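Local atomic coordinates of esterase (Capnocytophaga ochracea, PDB entry 4W9R), a protein that is of unknown function but belongs to the putative esterase family of the alpha/beta-hydrolase clan. Residues I38-A43 and C66-V71; G118-E123 and F141-S146; F172-T177 and A226-M231. All coordinates share one frame; numbering follows the deposited sequence.

Interaction 1 (I38-A43 and C66-V71)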
ATOM      1  N   ILE B  38       1.554  12.841  11.338  1.00 21.12           N
ATOM      2  CA  ILE B  38       0.457  12.396  10.487  1.00 27.56           C
ATOM      3  C   ILE B  38      -0.684  11.846  11.334  1.00 25.62           C
ATOM      4  O   ILE B  38      -0.510  10.873  12.069  1.00 22.62           O
ATOM      5  CB  ILE B  38       0.905  11.320   9.484  1.00 25.55           C
ATOM      6  CG1 ILE B  38       1.932  11.896   8.509  1.00 25.52           C
ATOM      7  CG2 ILE B  38      -0.291  10.774   8.723  1.00 25.05           C
ATOM      8  CD1 ILE B  38       2.394  10.909   7.462  1.00 31.68           C
ATOM      9  N   VAL B  39      -1.849  12.477  11.233  1.00 26.56           N
ATOM     10  CA  VAL B  39      -3.023  12.055  11.989  1.00 24.61           C
ATOM     11  C   VAL B  39      -3.960  11.215  11.123  1.00 24.41           C
ATOM     12  O   VAL B  39      -4.283  11.597   9.998  1.00 34.55           O
ATOM     13  CB  VAL B  39      -3.790  13.269  12.554  1.00 27.23           C
ATOM     14  CG1 VAL B  39      -5.031  12.820  13.306  1.00 20.87           C
ATOM     15  CG2 VAL B  39      -2.884  14.092  13.460  1.00 19.08           C
ATOM     16  N   VAL B  40      -4.387  10.069  11.647  1.00 30.41           N
ATOM     17  CA  VAL B  40      -5.297   9.183  10.928  1.00 22.68           C
ATOM     18  C   VAL B  40      -6.625   9.025  11.669  1.00 25.78           C
ATOM     19  O   VAL B  40      -6.667   8.471  12.768  1.00 32.90           O
ATOM     20  CB  VAL B  40      -4.673   7.795  10.714  1.00 24.82           C
ATOM     21  CG1 VAL B  40      -5.616   6.908   9.917  1.00 40.33           C
ATOM     22  CG2 VAL B  40      -3.334   7.922  10.012  1.00 19.13           C
ATOM     23  N   LEU B  41      -7.703   9.519  11.066  1.00 23.47           N
ATOM     24  CA  LEU B  41      -9.021   9.518  11.701  1.00 33.18           C
ATOM     25  C   LEU B  41      -9.731   8.166  11.615  1.00 45.64           C
ATOM     26  O   LEU B  41     -10.581   7.835  12.442  1.00 58.59           O
ATOM     27  CB  LEU B  41      -9.897  10.597  11.068  1.00 18.98           C
ATOM     28  CG  LEU B  41      -9.259  11.983  10.989  1.00 25.08           C
ATOM     29  CD1 LEU B  41     -10.218  12.979  10.358  1.00 27.48           C
ATOM     30  CD2 LEU B  41      -8.826  12.448  12.369  1.00 28.72           C
ATOM     31  N   ASN B  42      -9.379   7.410  10.585  1.00 29.10           N
ATOM     32  CA  ASN B  42     -10.003   6.135  10.237  1.00 31.87           C
ATOM     33  C   ASN B  42      -9.293   4.911  10.813  1.00 38.07           C
ATOM     34  O   ASN B  42      -9.573   3.781  10.418  1.00 55.04           O
ATOM     35  CB  ASN B  42     -10.137   6.022   8.725  1.00 51.66           C
ATOM     36  CG  ASN B  42     -11.260   6.889   8.190  1.00 46.24           C
ATOM     37  OD1 ASN B  42     -11.023   7.871   7.489  1.00 45.18           O
ATOM     38  ND2 ASN B  42     -12.491   6.541   8.541  1.00 37.96           N
ATOM     39  N   ALA B  43      -8.353   5.152  11.722  1.00 30.05           N
ATOM     40  CA  ALA B  43      -7.242   4.253  12.038  1.00 30.23           C
ATOM     41  C   ALA B  43      -7.580   2.777  12.263  1.00 30.11           C
ATOM     42  O   ALA B  43      -6.712   1.927  12.080  1.00 32.26           O
ATOM     43  CB  ALA B  43      -6.519   4.783  13.268  1.00 16.61           C
ATOM     44  N   CYS B  66       8.762   9.794  10.874  1.00 28.91           N
ATOM     45  CA  CYS B  66       7.550  10.523  11.225  1.00 30.78           C
ATOM     46  C   CYS B  66       6.832   9.899  12.413  1.00 37.98           C
ATOM     47  O   CYS B  66       7.015   8.721  12.718  1.00 44.39           O
ATOM     48  CB  CYS B  66       6.599  10.588  10.027  1.00 17.05           C
ATOM     49  SG  CYS B  66       7.203  11.583   8.649  1.00 84.84           S
ATOM     50  N   ILE B  67       6.017  10.705  13.085  1.00 30.62           N
ATOM     51  CA  ILE B  67       5.155  10.209  14.147  1.00 27.79           C
ATOM     52  C   ILE B  67       3.722  10.146  13.636  1.00 28.53           C
ATOM     53  O   ILE B  67       3.198  11.129  13.112  1.00 36.85           O
ATOM     54  CB  ILE B  67       5.233  11.092  15.406  1.00 24.12           C
ATOM     55  CG1 ILE B  67       6.624  10.989  16.037  1.00 32.83           C
ATOM     56  CG2 ILE B  67       4.172  10.686  16.414  1.00 17.75           C
ATOM     57  CD1 ILE B  67       6.764  11.745  17.337  1.00 36.94           C
ATOM     58  N   VAL B  68       3.097   8.981  13.773  1.00 25.50           N
ATOM     59  CA  VAL B  68       1.737   8.787  13.293  1.00 28.23           C
ATOM     60  C   VAL B  68       0.774   8.576  14.457  1.00 28.63           C
ATOM     61  O   VAL B  68       0.994   7.716  15.309  1.00 37.65           O
ATOM     62  CB  VAL B  68       1.644   7.587  12.330  1.00 30.96           C
ATOM     63  CG1 VAL B  68       0.252   7.496  11.724  1.00 13.47           C
ATOM     64  CG2 VAL B  68       2.695   7.703  11.239  1.00 22.50           C
ATOM     65  N   VAL B  69      -0.289   9.371  14.492  1.00 27.96           N
ATOM     66  CA  VAL B  69      -1.294   9.253  15.539  1.00 22.00           C
ATOM     67  C   VAL B  69      -2.656   8.916  14.944  1.00 22.17           C
ATOM     68  O   VAL B  69      -3.243   9.723  14.225  1.00 34.45           O
ATOM     69  CB  VAL B  69      -1.407  10.549  16.361  1.00 18.83           C
ATOM     70  CG1 VAL B  69      -2.533  10.437  17.378  1.00 25.41           C
ATOM     71  CG2 VAL B  69      -0.088  10.857  17.047  1.00 35.01           C
ATOM     72  N   GLY B  70      -3.147   7.715  15.229  1.00 23.67           N
ATOM     73  CA  GLY B  70      -4.459   7.317  14.755  1.00 20.64           C
ATOM     74  C   GLY B  70      -5.587   7.552  15.743  1.00 28.11           C
ATOM     75  O   GLY B  70      -5.382   7.538  16.956  1.00 27.45           O
ATOM     76  N   VAL B  71      -6.792   7.731  15.213  1.00 25.93           N
ATOM     77  CA  VAL B  71      -7.996   7.838  16.028  1.00 15.30           C
ATOM     78  C   VAL B  71      -8.890   6.645  15.719  1.00 22.74           C
ATOM     79  O   VAL B  71      -9.387   6.508  14.603  1.00 28.26           O
ATOM     80  CB  VAL B  71      -8.762   9.150  15.764  1.00 23.34           C
ATOM     81  CG1 VAL B  71     -10.016   9.217  16.624  1.00 16.50           C
ATOM     82  CG2 VAL B  71      -7.869  10.349  16.024  1.00 16.63           C
TER
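Val-40 and Val-68 meet because both have CG1 anti to the backbone N (chi1 -178° and -174°). In Val-40 this leaves CG2 beside its own N, on the flank turned to Val-68. The two side chains slant across each other, and Val-40 CG2 lies 4.0 Å from Val-68 CG1. Val-68 CG1 also lies 3.5 Å from Ile-38 O, beyond the oxygen.

The strands are parallel, with Ile-38 paired to Val-68, Val-39 to Val-69 and Val-40 to Gly-70. Four backbone bonds join them. Ile-38 N gives to Ile-67 O at 3.0 Å, and Val-69 N returns a bond to Ile-38 O. Val-40 N then binds Val-69 O, and Val-40 O accepts from Val-71 N. Beyond the strand end the chain turns, and a weak bond of 3.3 Å runs from Ala-43 N to Val-71 O. Ala-43 CB comes down on Gly-70 CA at 3.6 Å. Gly-70 has no side chain there, which leaves room for that methyl.

This is a beta-alpha-beta unit of the alpha/beta-hydrolase sheet, with helix 43-59 as the connection. That helix packs on Val-40 and Val-68 through Leu-46, Met-47 and Val-50. Helix 91-110 covers the other face, touching Leu-41, Val-69 and Val-71. Strand 116-122 pairs with the far edge of strand 35-40.

Interaction 2 (G118-E123 and F141-S146)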
ATOM      1  N   GLY B 118       0.246  16.445   8.887  1.00 22.65           N
ATOM      2  CA  GLY B 118      -0.748  15.979   7.937  1.00 20.15           C
ATOM      3  C   GLY B 118      -1.955  15.296   8.552  1.00 31.21           C
ATOM      4  O   GLY B 118      -1.959  14.956   9.735  1.00 33.73           O
ATOM      5  N   VAL B 119      -2.979  15.077   7.733  1.00 26.16           N
ATOM      6  CA  VAL B 119      -4.157  14.333   8.161  1.00 21.42           C
ATOM      7  C   VAL B 119      -4.644  13.416   7.038  1.00 30.65           C
ATOM      8  O   VAL B 119      -4.785  13.836   5.889  1.00 26.68           O
ATOM      9  CB  VAL B 119      -5.300  15.277   8.612  1.00 25.08           C
ATOM     10  CG1 VAL B 119      -5.655  16.277   7.518  1.00 21.27           C
ATOM     11  CG2 VAL B 119      -6.525  14.475   9.032  1.00 27.21           C
ATOM     12  N   ILE B 120      -4.886  12.155   7.379  1.00 26.52           N
ATOM     13  CA  ILE B 120      -5.374  11.179   6.414  1.00 17.87           C
ATOM     14  C   ILE B 120      -6.706  10.610   6.878  1.00 27.12           C
ATOM     15  O   ILE B 120      -6.838  10.172   8.021  1.00 30.64           O
ATOM     16  CB  ILE B 120      -4.372  10.027   6.210  1.00 21.74           C
ATOM     17  CG1 ILE B 120      -3.018  10.569   5.753  1.00 28.18           C
ATOM     18  CG2 ILE B 120      -4.910   9.021   5.203  1.00 21.77           C
ATOM     19  CD1 ILE B 120      -1.979   9.493   5.528  1.00 27.99           C
ATOM     20  N   ALA B 121      -7.694  10.621   5.989  1.00 17.59           N
ATOM     21  CA  ALA B 121      -9.018  10.119   6.328  1.00 23.07           C
ATOM     22  C   ALA B 121      -9.734   9.557   5.107  1.00 25.38           C
ATOM     23  O   ALA B 121      -9.374   9.862   3.969  1.00 32.90           O
ATOM     24  CB  ALA B 121      -9.848  11.218   6.970  1.00 19.66           C
ATOM     25  N   SER B 122     -10.748   8.733   5.350  1.00 17.85           N
ATOM     26  CA  SER B 122     -11.525   8.140   4.269  1.00 18.40           C
ATOM     27  C   SER B 122     -13.027   8.246   4.526  1.00 26.57           C
ATOM     28  O   SER B 122     -13.456   8.464   5.661  1.00 27.04           O
ATOM     29  CB  SER B 122     -11.130   6.673   4.067  1.00 20.25           C
ATOM     30  OG  SER B 122     -11.489   5.883   5.186  1.00 22.34           O
ATOM     31  N   GLU B 123     -13.810   8.094   3.459  1.00 18.50           N
ATOM     32  CA  GLU B 123     -15.272   8.162   3.524  1.00 21.19           C
ATOM     33  C   GLU B 123     -15.760   9.485   4.117  1.00 26.97           C
ATOM     34  O   GLU B 123     -15.338  10.556   3.681  1.00 34.14           O
ATOM     35  CB  GLU B 123     -15.833   6.981   4.322  1.00 25.37           C
ATOM     36  CG  GLU B 123     -15.792   5.647   3.577  1.00 25.20           C
ATOM     37  CD  GLU B 123     -14.403   5.037   3.520  1.00 40.37           C
ATOM     38  OE1 GLU B 123     -13.795   4.835   4.593  1.00 45.60           O
ATOM     39  OE2 GLU B 123     -13.920   4.758   2.401  1.00 37.01           O
ATOM     40  N   PHE B 141      -3.243  21.592   9.648  1.00 26.66           N
ATOM     41  CA  PHE B 141      -2.707  20.596   8.735  1.00 33.44           C
ATOM     42  C   PHE B 141      -2.230  21.219   7.428  1.00 32.93           C
ATOM     43  O   PHE B 141      -2.981  21.914   6.744  1.00 37.78           O
ATOM     44  CB  PHE B 141      -3.753  19.514   8.458  1.00 27.49           C
ATOM     45  CG  PHE B 141      -4.177  18.760   9.685  1.00 29.85           C
ATOM     46  CD1 PHE B 141      -3.278  17.949  10.358  1.00 20.98           C
ATOM     47  CD2 PHE B 141      -5.472  18.859  10.164  1.00 32.95           C
ATOM     48  CE1 PHE B 141      -3.661  17.254  11.487  1.00 22.07           C
ATOM     49  CE2 PHE B 141      -5.862  18.164  11.293  1.00 27.53           C
ATOM     50  CZ  PHE B 141      -4.955  17.361  11.954  1.00 28.94           C
ATOM     51  N   ASN B 142      -0.967  20.973   7.100  1.00 32.12           N
ATOM     52  CA  ASN B 142      -0.392  21.418   5.838  1.00 37.01           C
ATOM     53  C   ASN B 142      -0.545  20.346   4.773  1.00 36.18           C
ATOM     54  O   ASN B 142      -0.269  20.574   3.595  1.00 38.44           O
ATOM     55  CB  ASN B 142       1.080  21.775   6.022  1.00 31.66           C
ATOM     56  CG  ASN B 142       1.321  22.592   7.271  1.00 45.29           C
ATOM     57  OD1 ASN B 142       1.937  22.118   8.225  1.00 58.68           O
ATOM     58  ND2 ASN B 142       0.829  23.825   7.276  1.00 48.46           N
HETATM   59  N   MSE B 143      -0.987  19.171   5.208  1.00 32.13           N
HETATM   60  CA  MSE B 143      -1.191  18.037   4.320  1.00 27.20           C
HETATM   61  C   MSE B 143      -2.558  17.414   4.567  1.00 32.33           C
HETATM   62  O   MSE B 143      -2.867  16.993   5.682  1.00 36.18           O
HETATM   63  CB  MSE B 143      -0.090  16.995   4.517  1.00 32.24           C
HETATM   64  CG  MSE B 143      -0.184  15.804   3.576  1.00 53.23           C
HETATM   65 SE   MSE B 143       1.011  14.341   4.075  1.00 78.19          SE
HETATM   66  CE  MSE B 143      -0.071  13.493   5.458  1.00 54.09           C
ATOM     67  N   ILE B 144      -3.381  17.368   3.526  1.00 30.28           N
ATOM     68  CA  ILE B 144      -4.704  16.772   3.632  1.00 28.87           C
ATOM     69  C   ILE B 144      -4.886  15.686   2.579  1.00 31.61           C
ATOM     70  O   ILE B 144      -4.808  15.950   1.378  1.00 30.23           O
ATOM     71  CB  ILE B 144      -5.815  17.827   3.479  1.00 25.49           C
ATOM     72  CG1 ILE B 144      -5.670  18.909   4.550  1.00 32.17           C
ATOM     73  CG2 ILE B 144      -7.187  17.173   3.561  1.00 25.22           C
ATOM     74  CD1 ILE B 144      -6.710  20.001   4.464  1.00 32.87           C
ATOM     75  N   VAL B 145      -5.104  14.460   3.038  1.00 29.32           N
ATOM     76  CA  VAL B 145      -5.339  13.344   2.135  1.00 27.92           C
ATOM     77  C   VAL B 145      -6.754  12.811   2.313  1.00 25.62           C
ATOM     78  O   VAL B 145      -7.082  12.220   3.343  1.00 25.75           O
ATOM     79  CB  VAL B 145      -4.325  12.208   2.365  1.00 24.81           C
ATOM     80  CG1 VAL B 145      -4.576  11.071   1.392  1.00 19.89           C
ATOM     81  CG2 VAL B 145      -2.905  12.732   2.220  1.00 18.27           C
ATOM     82  N   SER B 146      -7.587  13.021   1.300  1.00 24.31           N
ATOM     83  CA  SER B 146      -8.979  12.595   1.345  1.00 21.07           C
ATOM     84  C   SER B 146      -9.192  11.390   0.436  1.00 31.02           C
ATOM     85  O   SER B 146      -9.144  11.509  -0.788  1.00 43.13           O
ATOM     86  CB  SER B 146      -9.898  13.749   0.940  1.00 22.64           C
ATOM     87  OG  SER B 146     -11.261  13.371   1.004  1.00 37.95           O
TER
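Val-119 and Gly-118 lie against strand 143-149 in the parallel part of the central sheet of an alpha/beta-hydrolase fold. The two strands and helix 123-128 form a beta-alpha-beta unit. Val-119 N gives a bond to Met-143 O at 2.8 Å, and Val-119 O takes one from Val-145 N, nearly along the C=O axis. Ala-121 N continues the ladder to Val-145 O.

Val-119 CG1 is held between backbone N and carbonyl carbon (chi1 55°), which brings it to 3.4 Å from Met-143 O and 3.6 Å from Phe-141 CG. Val-119 CB stands over the centre of the Phe-141 ring, 3.6 Å from the centroid and 5° off the normal, a CH-pi contact. An alanine in place of Phe-141 is likely to leave Val-119 CB without the ring face that covers it, and Tyr-132 without its edge-to-face partner.

Glu-123 follows the strand with phi at 57°. It probably stands where relatives carry the nucleophile of the elbow, though here the residue is a glutamate.

On the face away from Val-119 and Phe-141, Val-145 lies alongside Ile-120, with its CB 4.0 Å from Ile-120 CG1. Gly-118 leaves room there for Met-143, a selenomethionine. Its chain bends at the selenium, and CE comes back to 3.6 Å from Gly-118 CA.

Interaction 3 (F172-T177 and A226-M231)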
ATOM      1  N   PHE B 172      -0.479  20.768   0.828  1.00 32.99           N
ATOM      2  CA  PHE B 172      -0.541  19.604  -0.045  1.00 35.34           C
ATOM      3  C   PHE B 172      -1.904  18.940   0.082  1.00 34.03           C
ATOM      4  O   PHE B 172      -2.251  18.419   1.142  1.00 35.95           O
ATOM      5  CB  PHE B 172       0.572  18.609   0.290  1.00 29.69           C
ATOM      6  CG  PHE B 172       0.576  17.388  -0.587  1.00 36.84           C
ATOM      7  CD1 PHE B 172       1.266  17.384  -1.789  1.00 40.05           C
ATOM      8  CD2 PHE B 172      -0.109  16.242  -0.211  1.00 26.90           C
ATOM      9  CE1 PHE B 172       1.272  16.264  -2.599  1.00 38.41           C
ATOM     10  CE2 PHE B 172      -0.107  15.118  -1.018  1.00 32.27           C
ATOM     11  CZ  PHE B 172       0.585  15.130  -2.213  1.00 37.86           C
ATOM     12  N   TYR B 173      -2.678  18.962  -0.999  1.00 23.18           N
ATOM     13  CA  TYR B 173      -3.999  18.351  -0.987  1.00 22.26           C
ATOM     14  C   TYR B 173      -4.085  17.190  -1.969  1.00 27.98           C
ATOM     15  O   TYR B 173      -3.746  17.332  -3.144  1.00 25.11           O
ATOM     16  CB  TYR B 173      -5.079  19.386  -1.309  1.00 18.82           C
ATOM     17  CG  TYR B 173      -6.480  18.818  -1.278  1.00 36.86           C
ATOM     18  CD1 TYR B 173      -7.149  18.637  -0.074  1.00 31.07           C
ATOM     19  CD2 TYR B 173      -7.132  18.455  -2.450  1.00 27.07           C
ATOM     20  CE1 TYR B 173      -8.426  18.115  -0.039  1.00 35.57           C
ATOM     21  CE2 TYR B 173      -8.411  17.932  -2.424  1.00 29.80           C
ATOM     22  CZ  TYR B 173      -9.053  17.764  -1.216  1.00 39.61           C
ATOM     23  OH  TYR B 173     -10.327  17.244  -1.186  1.00 41.67           O
ATOM     24  N   TYR B 174      -4.548  16.046  -1.477  1.00 24.21           N
ATOM     25  CA  TYR B 174      -4.702  14.858  -2.307  1.00 25.19           C
ATOM     26  C   TYR B 174      -6.077  14.233  -2.118  1.00 29.27           C
ATOM     27  O   TYR B 174      -6.458  13.879  -1.002  1.00 22.97           O
ATOM     28  CB  TYR B 174      -3.613  13.832  -1.988  1.00 25.77           C
ATOM     29  CG  TYR B 174      -3.680  12.576  -2.830  1.00 28.04           C
ATOM     30  CD1 TYR B 174      -4.407  11.468  -2.413  1.00 34.08           C
ATOM     31  CD2 TYR B 174      -3.013  12.498  -4.042  1.00 34.45           C
ATOM     32  CE1 TYR B 174      -4.470  10.320  -3.182  1.00 34.54           C
ATOM     33  CE2 TYR B 174      -3.067  11.354  -4.817  1.00 39.29           C
ATOM     34  CZ  TYR B 174      -3.796  10.269  -4.383  1.00 40.30           C
ATOM     35  OH  TYR B 174      -3.849   9.132  -5.157  1.00 42.61           O
HETATM   36  N   MSE B 175      -6.817  14.093  -3.212  1.00 32.20           N
HETATM   37  CA  MSE B 175      -8.115  13.434  -3.168  1.00 26.97           C
HETATM   38  C   MSE B 175      -8.178  12.287  -4.171  1.00 33.52           C
HETATM   39  O   MSE B 175      -7.772  12.434  -5.323  1.00 43.19           O
HETATM   40  CB  MSE B 175      -9.239  14.431  -3.439  1.00 27.32           C
HETATM   41  CG  MSE B 175     -10.600  13.782  -3.637  1.00 32.90           C
HETATM   42 SE   MSE B 175     -12.015  15.085  -3.942  1.00 71.08          SE
HETATM   43  CE  MSE B 175     -13.452  13.865  -4.436  1.00 68.21           C
ATOM     44  N   ALA B 176      -8.685  11.144  -3.723  1.00 27.80           N
ATOM     45  CA  ALA B 176      -8.819   9.980  -4.588  1.00 27.98           C
ATOM     46  C   ALA B 176     -10.212   9.371  -4.484  1.00 34.49           C
ATOM     47  O   ALA B 176     -10.828   9.387  -3.418  1.00 33.79           O
ATOM     48  CB  ALA B 176      -7.760   8.942  -4.247  1.00 25.81           C
ATOM     49  N   THR B 177     -10.704   8.839  -5.598  1.00 27.62           N
ATOM     50  CA  THR B 177     -11.992   8.157  -5.611  1.00 32.71           C
ATOM     51  C   THR B 177     -11.974   6.982  -6.590  1.00 33.45           C
ATOM     52  O   THR B 177     -11.129   6.917  -7.483  1.00 37.10           O
ATOM     53  CB  THR B 177     -13.139   9.121  -5.976  1.00 36.14           C
ATOM     54  OG1 THR B 177     -14.387   8.416  -5.947  1.00 47.72           O
ATOM     55  CG2 THR B 177     -12.923   9.713  -7.359  1.00 25.61           C
ATOM     56  N   ALA B 226      -0.147   5.509  -0.878  1.00 30.12           N
ATOM     57  CA  ALA B 226       1.173   5.338  -1.475  1.00 35.95           C
ATOM     58  C   ALA B 226       1.551   6.537  -2.339  1.00 35.00           C
ATOM     59  O   ALA B 226       2.665   7.053  -2.248  1.00 35.43           O
ATOM     60  CB  ALA B 226       1.217   4.060  -2.295  1.00 14.45           C
ATOM     61  N   GLN B 227       0.614   6.981  -3.170  1.00 27.63           N
ATOM     62  CA  GLN B 227       0.847   8.122  -4.046  1.00 26.47           C
ATOM     63  C   GLN B 227       0.995   9.421  -3.262  1.00 34.25           C
ATOM     64  O   GLN B 227       1.902  10.209  -3.526  1.00 33.93           O
ATOM     65  CB  GLN B 227      -0.288   8.255  -5.063  1.00 18.71           C
ATOM     66  CG  GLN B 227      -0.312   7.158  -6.111  1.00 17.50           C
ATOM     67  CD  GLN B 227      -1.376   7.382  -7.166  1.00 32.07           C
ATOM     68  OE1 GLN B 227      -2.076   8.397  -7.157  1.00 34.33           O
ATOM     69  NE2 GLN B 227      -1.503   6.433  -8.086  1.00 34.11           N
ATOM     70  N   ALA B 228       0.101   9.637  -2.300  1.00 32.97           N
ATOM     71  CA  ALA B 228       0.083  10.877  -1.530  1.00 23.05           C
ATOM     72  C   ALA B 228       1.386  11.086  -0.769  1.00 22.00           C
ATOM     73  O   ALA B 228       1.979  12.163  -0.824  1.00 33.12           O
ATOM     74  CB  ALA B 228      -1.097  10.887  -0.573  1.00 21.23           C
ATOM     75  N   LEU B 229       1.831  10.050  -0.065  1.00 20.28           N
ATOM     76  CA  LEU B 229       3.089  10.108   0.673  1.00 24.12           C
ATOM     77  C   LEU B 229       4.275  10.312  -0.261  1.00 28.20           C
ATOM     78  O   LEU B 229       5.221  11.026   0.069  1.00 40.63           O
ATOM     79  CB  LEU B 229       3.291   8.833   1.492  1.00 16.57           C
ATOM     80  CG  LEU B 229       2.306   8.584   2.632  1.00 22.77           C
ATOM     81  CD1 LEU B 229       2.565   7.225   3.254  1.00 14.76           C
ATOM     82  CD2 LEU B 229       2.406   9.687   3.675  1.00 16.86           C
ATOM     83  N   ASP B 230       4.215   9.678  -1.428  1.00 29.47           N
ATOM     84  CA  ASP B 230       5.294   9.758  -2.402  1.00 30.74           C
ATOM     85  C   ASP B 230       5.503  11.185  -2.897  1.00 32.00           C
ATOM     86  O   ASP B 230       6.629  11.677  -2.939  1.00 37.29           O
ATOM     87  CB  ASP B 230       5.009   8.838  -3.590  1.00 38.11           C
ATOM     88  CG  ASP B 230       6.112   8.873  -4.630  1.00 48.14           C
ATOM     89  OD1 ASP B 230       7.293   8.732  -4.250  1.00 53.06           O
ATOM     90  OD2 ASP B 230       5.796   9.046  -5.828  1.00 45.67           O
HETATM   91  N   MSE B 231       4.409  11.845  -3.263  1.00 26.14           N
HETATM   92  CA  MSE B 231       4.478  13.173  -3.863  1.00 36.58           C
HETATM   93  C   MSE B 231       4.709  14.281  -2.842  1.00 39.45           C
HETATM   94  O   MSE B 231       5.428  15.242  -3.113  1.00 46.55           O
HETATM   95  CB  MSE B 231       3.200  13.458  -4.649  1.00 30.37           C
HETATM   96  CG  MSE B 231       3.053  12.606  -5.896  1.00 40.01           C
HETATM   97 SE   MSE B 231       1.357  12.905  -6.794  1.00 86.40          SE
HETATM   98  CE  MSE B 231       0.184  12.390  -5.337  1.00 43.15           C
TER
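Tyr-174 reaches from strand 171-180 to helix 217-232, and its side chain carries most of this contact. CG is anti to the backbone N (chi1 -179°), which sends the ring out toward the helix. CB starts the run, 4.1 Å from Ala-228 CB. At the ring, that methyl lies over one face, shifted toward the rim, and is 3.8 Å from Tyr-174 CG. It makes a CH-pi contact. CD1 meets the same methyl. On the other flank CD2 and CE2 meet Met-231, a selenomethionine whose chain bends at the selenium. Its CE is 3.5 Å from Tyr-174 CD2. CZ comes near Gln-227 CB and OE1. At the end, Tyr-174 OH gives a hydrogen bond of 2.8 Å to Gln-227 OE1. The phenol approaches from 46° out of the carbonyl plane. Ring and amide planes are 84° apart, close to perpendicular.

Phe-172, two residues earlier, points the same way. Its CZ is 3.6 Å from Ala-228 O and 3.9 Å from Met-231 CB. The two rings, side by side on the strand, both face the turn of helix that carries Ala-228 and Met-231.

The helix runs nearly antiparallel to the strand, in the usual helix-on-sheet packing of an alpha/beta fold. Val-145 of strand 143-149 also touches Ala-228. An acetate ion, probably from the crystallisation liquor, lies about 4 Å from the Met-231 side chain.

The chemistry is apolar at the base and polar at the tip. The two ends of the Gln-227 amide are used differently: OE1 accepts from Tyr-174, while NE2 is bonded to Gln-223 OE1 of the second subunit. The bond from Tyr-174 therefore probably helps fix the turn of an amide that lies at the dimer interface.

How the interactions relate
All three contacts reach one mixed sheet and come in series along the chain; interaction 3 adds helix 217-232 over it. The strands they use lie side by side in the order 67-71, 35-40, 116-122, 143-149, 171-180. Interactions 1 and 2 have centres about 10 Å apart and share the edge between strands 35-40 and 116-122. There Val-39 O and Ile-120 N form a probable hydrogen bond. Interactions 2 and 3 have centres about 9 Å apart and join through strands 143-149 and 171-180. Interactions 1 and 3, with centres about 15 Å apart, still touch where Ile-38 packs on Leu-229. Together they run from strand pairing to helix cover, and the helix of interaction 3 also touches the second subunit.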